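Local coordinates for protein short chain dehydrogenase (Leptospira borgpetersenii serovar Hardjo-bovis, PDB 6UH2) that binds NAD and, as a short-chain dehydrogenase/reductase, probably interconverts an alcohol and a carbonyl compound, at residues E38-V43 and P91-N96; L127-T132 and G143-F148. All coordinates share one frame; numbering follows the deposited sequence.

Contact 1: residues E38-V43 and P91-N96; sequences ESYLSV and PDILIN
Tyr-40, near the end of helix 31-42, reaches across to Ile-93 and Ile-95 of strand 93-96, bridging a gap of 10.9 Å between CA of Tyr-40 and CA of Ile-93. From CB, which points toward the strand, the side chain runs out to the ring, and its far half does the touching. On one side of the ring CE2 meets CD1 of Ile-95 at 3.5 Å and CZ lies 4.0 Å from it; on the other, CE1 comes only within 4.4 Å of CD1 of Ile-93. Both methyls approach the ring obliquely. At the tip, OH lies 3.7 Å from CD1 of Ile-95 and 4.3 Å from CG2 of Ile-93, while its polar partner is the hydroxyl of Thr-241, to which it is hydrogen-bonded. Ile-95 comes from the opposite direction, its CG1-CD1 arm extended (chi2 -171°) so that the terminal methyl leads. Phe-18, packed edge-to-face, and Phe-238 of helix 231-240 add aromatic neighbours to the tyrosine, and Val-23 of strand 22-26 touches all three contact side chains. Here the helix that follows strand 22-26 packs on the central strand of the parallel sheet, the helix-on-sheet layer of a Rossmann fold.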
loop_
_atom_site.group_PDB
_atom_site.type_symbol
_atom_site.label_atom_id
_atom_site.label_comp_id
_atom_site.label_asym_id
_atom_site.label_seq_id
_atom_site.Cartn_x
_atom_site.Cartn_y
_atom_site.Cartn_z
ATOM N N GLU B 38 -5.510 15.352 11.999
ATOM C CA GLU B 38 -6.601 14.884 12.840
ATOM C C GLU B 38 -6.490 13.388 13.120
ATOM O O GLU B 38 -6.698 12.949 14.256
ATOM C CB GLU B 38 -7.933 15.205 12.161
ATOM C CG GLU B 38 -9.127 15.271 13.089
ATOM C CD GLU B 38 -10.392 15.659 12.351
ATOM O OE1 GLU B 38 -11.149 14.751 11.947
ATOM O OE2 GLU B 38 -10.613 16.876 12.155
ATOM N N SER B 39 -6.152 12.590 12.097
ATOM C CA SER B 39 -6.081 11.139 12.274
ATOM C C SER B 39 -4.940 10.738 13.204
ATOM O O SER B 39 -5.119 9.895 14.093
ATOM C CB SER B 39 -5.928 10.459 10.915
ATOM O OG SER B 39 -7.088 10.663 10.141
ATOM N N TYR B 40 -3.759 11.327 13.018
ATOM C CA TYR B 40 -2.649 11.010 13.908
ATOM C C TYR B 40 -2.940 11.441 15.340
ATOM O O TYR B 40 -2.623 10.715 16.288
ATOM C CB TYR B 40 -1.363 11.662 13.410
ATOM C CG TYR B 40 -0.608 10.823 12.408
ATOM C CD1 TYR B 40 -0.007 9.625 12.785
ATOM C CD2 TYR B 40 -0.486 11.233 11.087
ATOM C CE1 TYR B 40 0.703 8.852 11.858
ATOM C CE2 TYR B 40 0.210 10.472 10.165
ATOM C CZ TYR B 40 0.807 9.292 10.552
ATOM O OH TYR B 40 1.505 8.549 9.625
ATOM N N LEU B 41 -3.557 12.611 15.526
ATOM C CA LEU B 41 -3.916 13.014 16.887
ATOM C C LEU B 41 -4.900 12.035 17.522
ATOM O O LEU B 41 -4.839 11.787 18.732
ATOM C CB LEU B 41 -4.505 14.425 16.886
ATOM C CG LEU B 41 -3.538 15.563 16.573
ATOM C CD1 LEU B 41 -4.322 16.854 16.385
ATOM C CD2 LEU B 41 -2.480 15.701 17.675
ATOM N N SER B 42 -5.801 11.450 16.727
ATOM C CA SER B 42 -6.801 10.568 17.316
ATOM C C SER B 42 -6.213 9.229 17.755
ATOM O O SER B 42 -6.814 8.555 18.599
ATOM C CB SER B 42 -7.955 10.349 16.341
ATOM O OG SER B 42 -7.585 9.410 15.348
ATOM N N VAL B 43 -5.049 8.839 17.230
ATOM C CA VAL B 43 -4.369 7.623 17.676
ATOM C C VAL B 43 -3.206 7.980 18.600
ATOM O O VAL B 43 -2.216 7.245 18.681
ATOM C CB VAL B 43 -3.905 6.767 16.480
ATOM C CG1 VAL B 43 -5.133 6.248 15.718
ATOM C CG2 VAL B 43 -2.980 7.560 15.543
ATOM N N PRO B 91 11.424 14.129 15.391
ATOM C CA PRO B 91 10.318 13.374 14.794
ATOM C C PRO B 91 10.676 11.911 14.596
ATOM O O PRO B 91 11.834 11.558 14.377
ATOM C CB PRO B 91 10.094 14.071 13.446
ATOM C CG PRO B 91 10.786 15.435 13.584
ATOM C CD PRO B 91 11.925 15.201 14.515
ATOM N N ASP B 92 9.657 11.058 14.670
ATOM C CA ASP B 92 9.792 9.665 14.278
ATOM C C ASP B 92 9.356 9.433 12.845
ATOM O O ASP B 92 9.798 8.468 12.216
ATOM C CB ASP B 92 8.954 8.772 15.193
ATOM C CG ASP B 92 9.328 8.923 16.636
ATOM O OD1 ASP B 92 10.339 8.326 17.047
ATOM O OD2 ASP B 92 8.650 9.686 17.346
ATOM N N ILE B 93 8.498 10.308 12.332
ATOM C CA ILE B 93 7.845 10.179 11.042
ATOM C C ILE B 93 7.870 11.556 10.408
ATOM O O ILE B 93 7.486 12.535 11.057
ATOM C CB ILE B 93 6.389 9.678 11.183
ATOM C CG1 ILE B 93 6.353 8.288 11.832
ATOM C CG2 ILE B 93 5.684 9.656 9.832
ATOM C CD1 ILE B 93 4.983 7.923 12.387
ATOM N N LEU B 94 8.363 11.639 9.169
ATOM C CA LEU B 94 8.317 12.857 8.358
ATOM C C LEU B 94 7.341 12.638 7.210
ATOM O O LEU B 94 7.512 11.700 6.427
ATOM C CB LEU B 94 9.697 13.218 7.796
ATOM C CG LEU B 94 9.677 14.272 6.670
ATOM C CD1 LEU B 94 9.216 15.634 7.216
ATOM C CD2 LEU B 94 11.030 14.430 5.966
ATOM N N ILE B 95 6.334 13.501 7.097
ATOM C CA ILE B 95 5.368 13.430 6.003
ATOM C C ILE B 95 5.517 14.690 5.160
ATOM O O ILE B 95 5.160 15.791 5.600
ATOM C CB ILE B 95 3.927 13.267 6.505
ATOM C CG1 ILE B 95 3.818 12.044 7.423
ATOM C CG2 ILE B 95 2.957 13.140 5.317
ATOM C CD1 ILE B 95 2.408 11.689 7.797
ATOM N N ASN B 96 6.032 14.528 3.937
ATOM C CA ASN B 96 6.206 15.645 3.006
ATOM C C ASN B 96 4.907 15.829 2.224
ATOM O O ASN B 96 4.767 15.437 1.064
ATOM C CB ASN B 96 7.394 15.383 2.086
ATOM C CG ASN B 96 8.725 15.575 2.787
ATOM O OD1 ASN B 96 8.993 16.642 3.334
ATOM N ND2 ASN B 96 9.561 14.531 2.788
#

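Contact 2: residues L127-T132 and G143-F148; sequences LLSQYT and GIILNF
Ser-129 of helix 111-139 faces Ile-145 of strand 144-148, with the backbones close: CA of Ser-129 and CA of Ile-145 are 7.6 Å apart. The CB bonds of the two residues point at each other, and the small serine lets the branched isoleucine in. Both arms of Ile-145 lie against the hydroxyl end, CG2 at 4.2 Å from OG of Ser-129 and CD1 at 4.3 Å from the same oxygen. The extended longer arm (chi2 176°) carries CD1 up to this hydroxyl; Thr-132 CG2 stays 4.9 Å from CD1 of Ile-145, beyond close contact.

Asn-147, two residues further along the strand, leaves the backbone at an angle to the helix, and its amide then bends toward the serine, bringing OD1 to 4.3 Å from OG of Ser-129. That is too far for a direct bond, and each group is held by others. Ser-129 OG is hydrogen-bonded to the carbonyl of Thr-125, one helical turn back. Asn-147 OD1 accepts from ND2 of Asn-96, which also makes a weak bond to the serine, and Asn-147 ND2 is bonded to Thr-184 of helix 171-191.

Thr-132 turns its hydroxyl back on its own helix: OG1 donates to the carbonyl O of Leu-128 at 2.7 Å, while the backbone N of Thr-132 reaches that oxygen from the opposite face of the carbonyl plane. The methyl is the part of Thr-132 nearest Ile-145, without touching it.

Loose packing of isoleucine methyls against a hydroxyl thus joins helix and strand, with no hydrogen bond between them. Bonded at both ends, the Asn-147 amide is fixed in its rotation, and the polar link from strand to helix runs indirectly through Asn-96 of the neighbouring strand, its step to Ser-129 being weak.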
loop_
_atom_site.group_PDB
_atom_site.type_symbol
_atom_site.label_atom_id
_atom_site.label_comp_id
_atom_site.label_asym_id
_atom_site.label_seq_id
_atom_site.Cartn_x
_atom_site.Cartn_y
_atom_site.Cartn_z
ATOM N N LEU B 127 14.716 19.317 1.008
ATOM C CA LEU B 127 15.272 20.021 2.159
ATOM C C LEU B 127 14.821 19.381 3.469
ATOM O O LEU B 127 15.639 19.134 4.368
ATOM C CB LEU B 127 14.861 21.491 2.094
ATOM C CG LEU B 127 15.577 22.510 2.967
ATOM C CD1 LEU B 127 17.017 22.641 2.525
ATOM C CD2 LEU B 127 14.861 23.849 2.864
ATOM N N LEU B 128 13.521 19.111 3.598
ATOM C CA LEU B 128 13.026 18.484 4.820
ATOM C C LEU B 128 13.580 17.074 4.963
ATOM O O LEU B 128 13.899 16.639 6.074
ATOM C CB LEU B 128 11.490 18.470 4.843
ATOM C CG LEU B 128 10.787 19.713 5.414
ATOM C CD1 LEU B 128 10.927 19.769 6.933
ATOM C CD2 LEU B 128 11.346 20.996 4.795
ATOM N N SER B 129 13.700 16.344 3.851
ATOM C CA SER B 129 14.297 15.012 3.919
ATOM C C SER B 129 15.758 15.096 4.330
ATOM O O SER B 129 16.248 14.250 5.090
ATOM C CB SER B 129 14.156 14.291 2.578
ATOM O OG SER B 129 12.787 14.054 2.275
ATOM N N GLN B 130 16.459 16.138 3.882
ATOM C CA GLN B 130 17.889 16.244 4.163
ATOM C C GLN B 130 18.147 16.581 5.632
ATOM O O GLN B 130 19.008 15.965 6.277
ATOM C CB GLN B 130 18.535 17.290 3.250
ATOM C CG GLN B 130 20.050 17.427 3.476
ATOM C CD GLN B 130 20.664 18.595 2.727
ATOM O OE1 GLN B 130 20.282 19.746 2.932
ATOM N NE2 GLN B 130 21.609 18.301 1.838
ATOM N N TYR B 131 17.422 17.562 6.180
ATOM C CA TYR B 131 17.587 17.877 7.594
ATOM C C TYR B 131 17.157 16.712 8.471
ATOM O O TYR B 131 17.788 16.430 9.494
ATOM C CB TYR B 131 16.810 19.146 7.960
ATOM C CG TYR B 131 17.647 20.357 7.664
ATOM C CD1 TYR B 131 18.541 20.861 8.603
ATOM C CD2 TYR B 131 17.598 20.952 6.417
ATOM C CE1 TYR B 131 19.350 21.950 8.305
ATOM C CE2 TYR B 131 18.397 22.031 6.113
ATOM C CZ TYR B 131 19.269 22.530 7.051
ATOM O OH TYR B 131 20.058 23.613 6.706
ATOM N N THR B 132 16.093 16.015 8.079
ATOM C CA THR B 132 15.599 14.900 8.881
ATOM C C THR B 132 16.556 13.711 8.823
ATOM O O THR B 132 16.870 13.107 9.856
ATOM C CB THR B 132 14.197 14.515 8.398
ATOM O OG1 THR B 132 13.327 15.640 8.568
ATOM C CG2 THR B 132 13.663 13.382 9.203
ATOM N N GLY B 143 13.943 6.393 11.706
ATOM C CA GLY B 143 12.787 7.161 11.274
ATOM C C GLY B 143 12.150 6.625 10.002
ATOM O O GLY B 143 12.695 5.760 9.311
ATOM N N ILE B 144 10.959 7.158 9.691
ATOM C CA ILE B 144 10.216 6.825 8.471
ATOM C C ILE B 144 9.818 8.114 7.759
ATOM O O ILE B 144 9.264 9.027 8.379
ATOM C CB ILE B 144 8.955 5.989 8.767
ATOM C CG1 ILE B 144 9.316 4.690 9.497
ATOM C CG2 ILE B 144 8.169 5.670 7.470
ATOM C CD1 ILE B 144 8.091 3.959 10.046
ATOM N N ILE B 145 10.051 8.165 6.452
ATOM C CA ILE B 145 9.651 9.294 5.618
ATOM C C ILE B 145 8.521 8.844 4.701
ATOM O O ILE B 145 8.556 7.740 4.141
ATOM C CB ILE B 145 10.846 9.837 4.805
ATOM C CG1 ILE B 145 11.953 10.334 5.749
ATOM C CG2 ILE B 145 10.408 10.927 3.834
ATOM C CD1 ILE B 145 13.228 10.812 5.021
ATOM N N LEU B 146 7.517 9.700 4.542
ATOM C CA LEU B 146 6.433 9.440 3.595
ATOM C C LEU B 146 6.265 10.669 2.720
ATOM O O LEU B 146 5.967 11.753 3.229
ATOM C CB LEU B 146 5.116 9.106 4.308
ATOM C CG LEU B 146 3.931 8.876 3.354
ATOM C CD1 LEU B 146 4.181 7.656 2.446
ATOM C CD2 LEU B 146 2.600 8.735 4.123
ATOM N N ASN B 147 6.468 10.497 1.415
ATOM C CA ASN B 147 6.340 11.572 0.442
ATOM C C ASN B 147 4.976 11.509 -0.234
ATOM O O ASN B 147 4.247 10.516 -0.136
ATOM C CB ASN B 147 7.470 11.485 -0.596
ATOM C CG ASN B 147 8.830 11.676 0.028
ATOM O OD1 ASN B 147 8.978 12.455 0.971
ATOM N ND2 ASN B 147 9.829 10.958 -0.475
ATOM N N PHE B 148 4.626 12.588 -0.929
ATOM C CA PHE B 148 3.345 12.670 -1.620
ATOM C C PHE B 148 3.593 12.903 -3.104
ATOM O O PHE B 148 4.142 13.939 -3.499
ATOM C CB PHE B 148 2.440 13.741 -0.997
ATOM C CG PHE B 148 1.489 13.171 0.017
ATOM C CD1 PHE B 148 1.944 12.806 1.277
ATOM C CD2 PHE B 148 0.160 12.926 -0.313
ATOM C CE1 PHE B 148 1.073 12.232 2.209
ATOM C CE2 PHE B 148 -0.705 12.354 0.605
ATOM C CZ PHE B 148 -0.250 12.006 1.871
#

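How the contacts relate
Contacts 1 and 2 lie in series along the chain, their centres about 13 Å apart, and meet in the middle of one parallel sheet, where strands 93-96 and 144-148 are neighbours. Leu-94 O and Leu-146 N, 2.7 Å apart, probably form one of the backbone hydrogen bonds joining the two strands. Contact 1 covers one face of the sheet with helix 31-42; contact 2 covers the other with helix 111-139, which follows strand 93-96 in sequence and leads on to strand 144-148. Leu-94 and Asn-96 already turn to that second helix, while Ile-93 and Ile-95 turn to the first. The result is a three-layered Rossmann core, with NAD touching Phe-148 at the end of contact 2's strand.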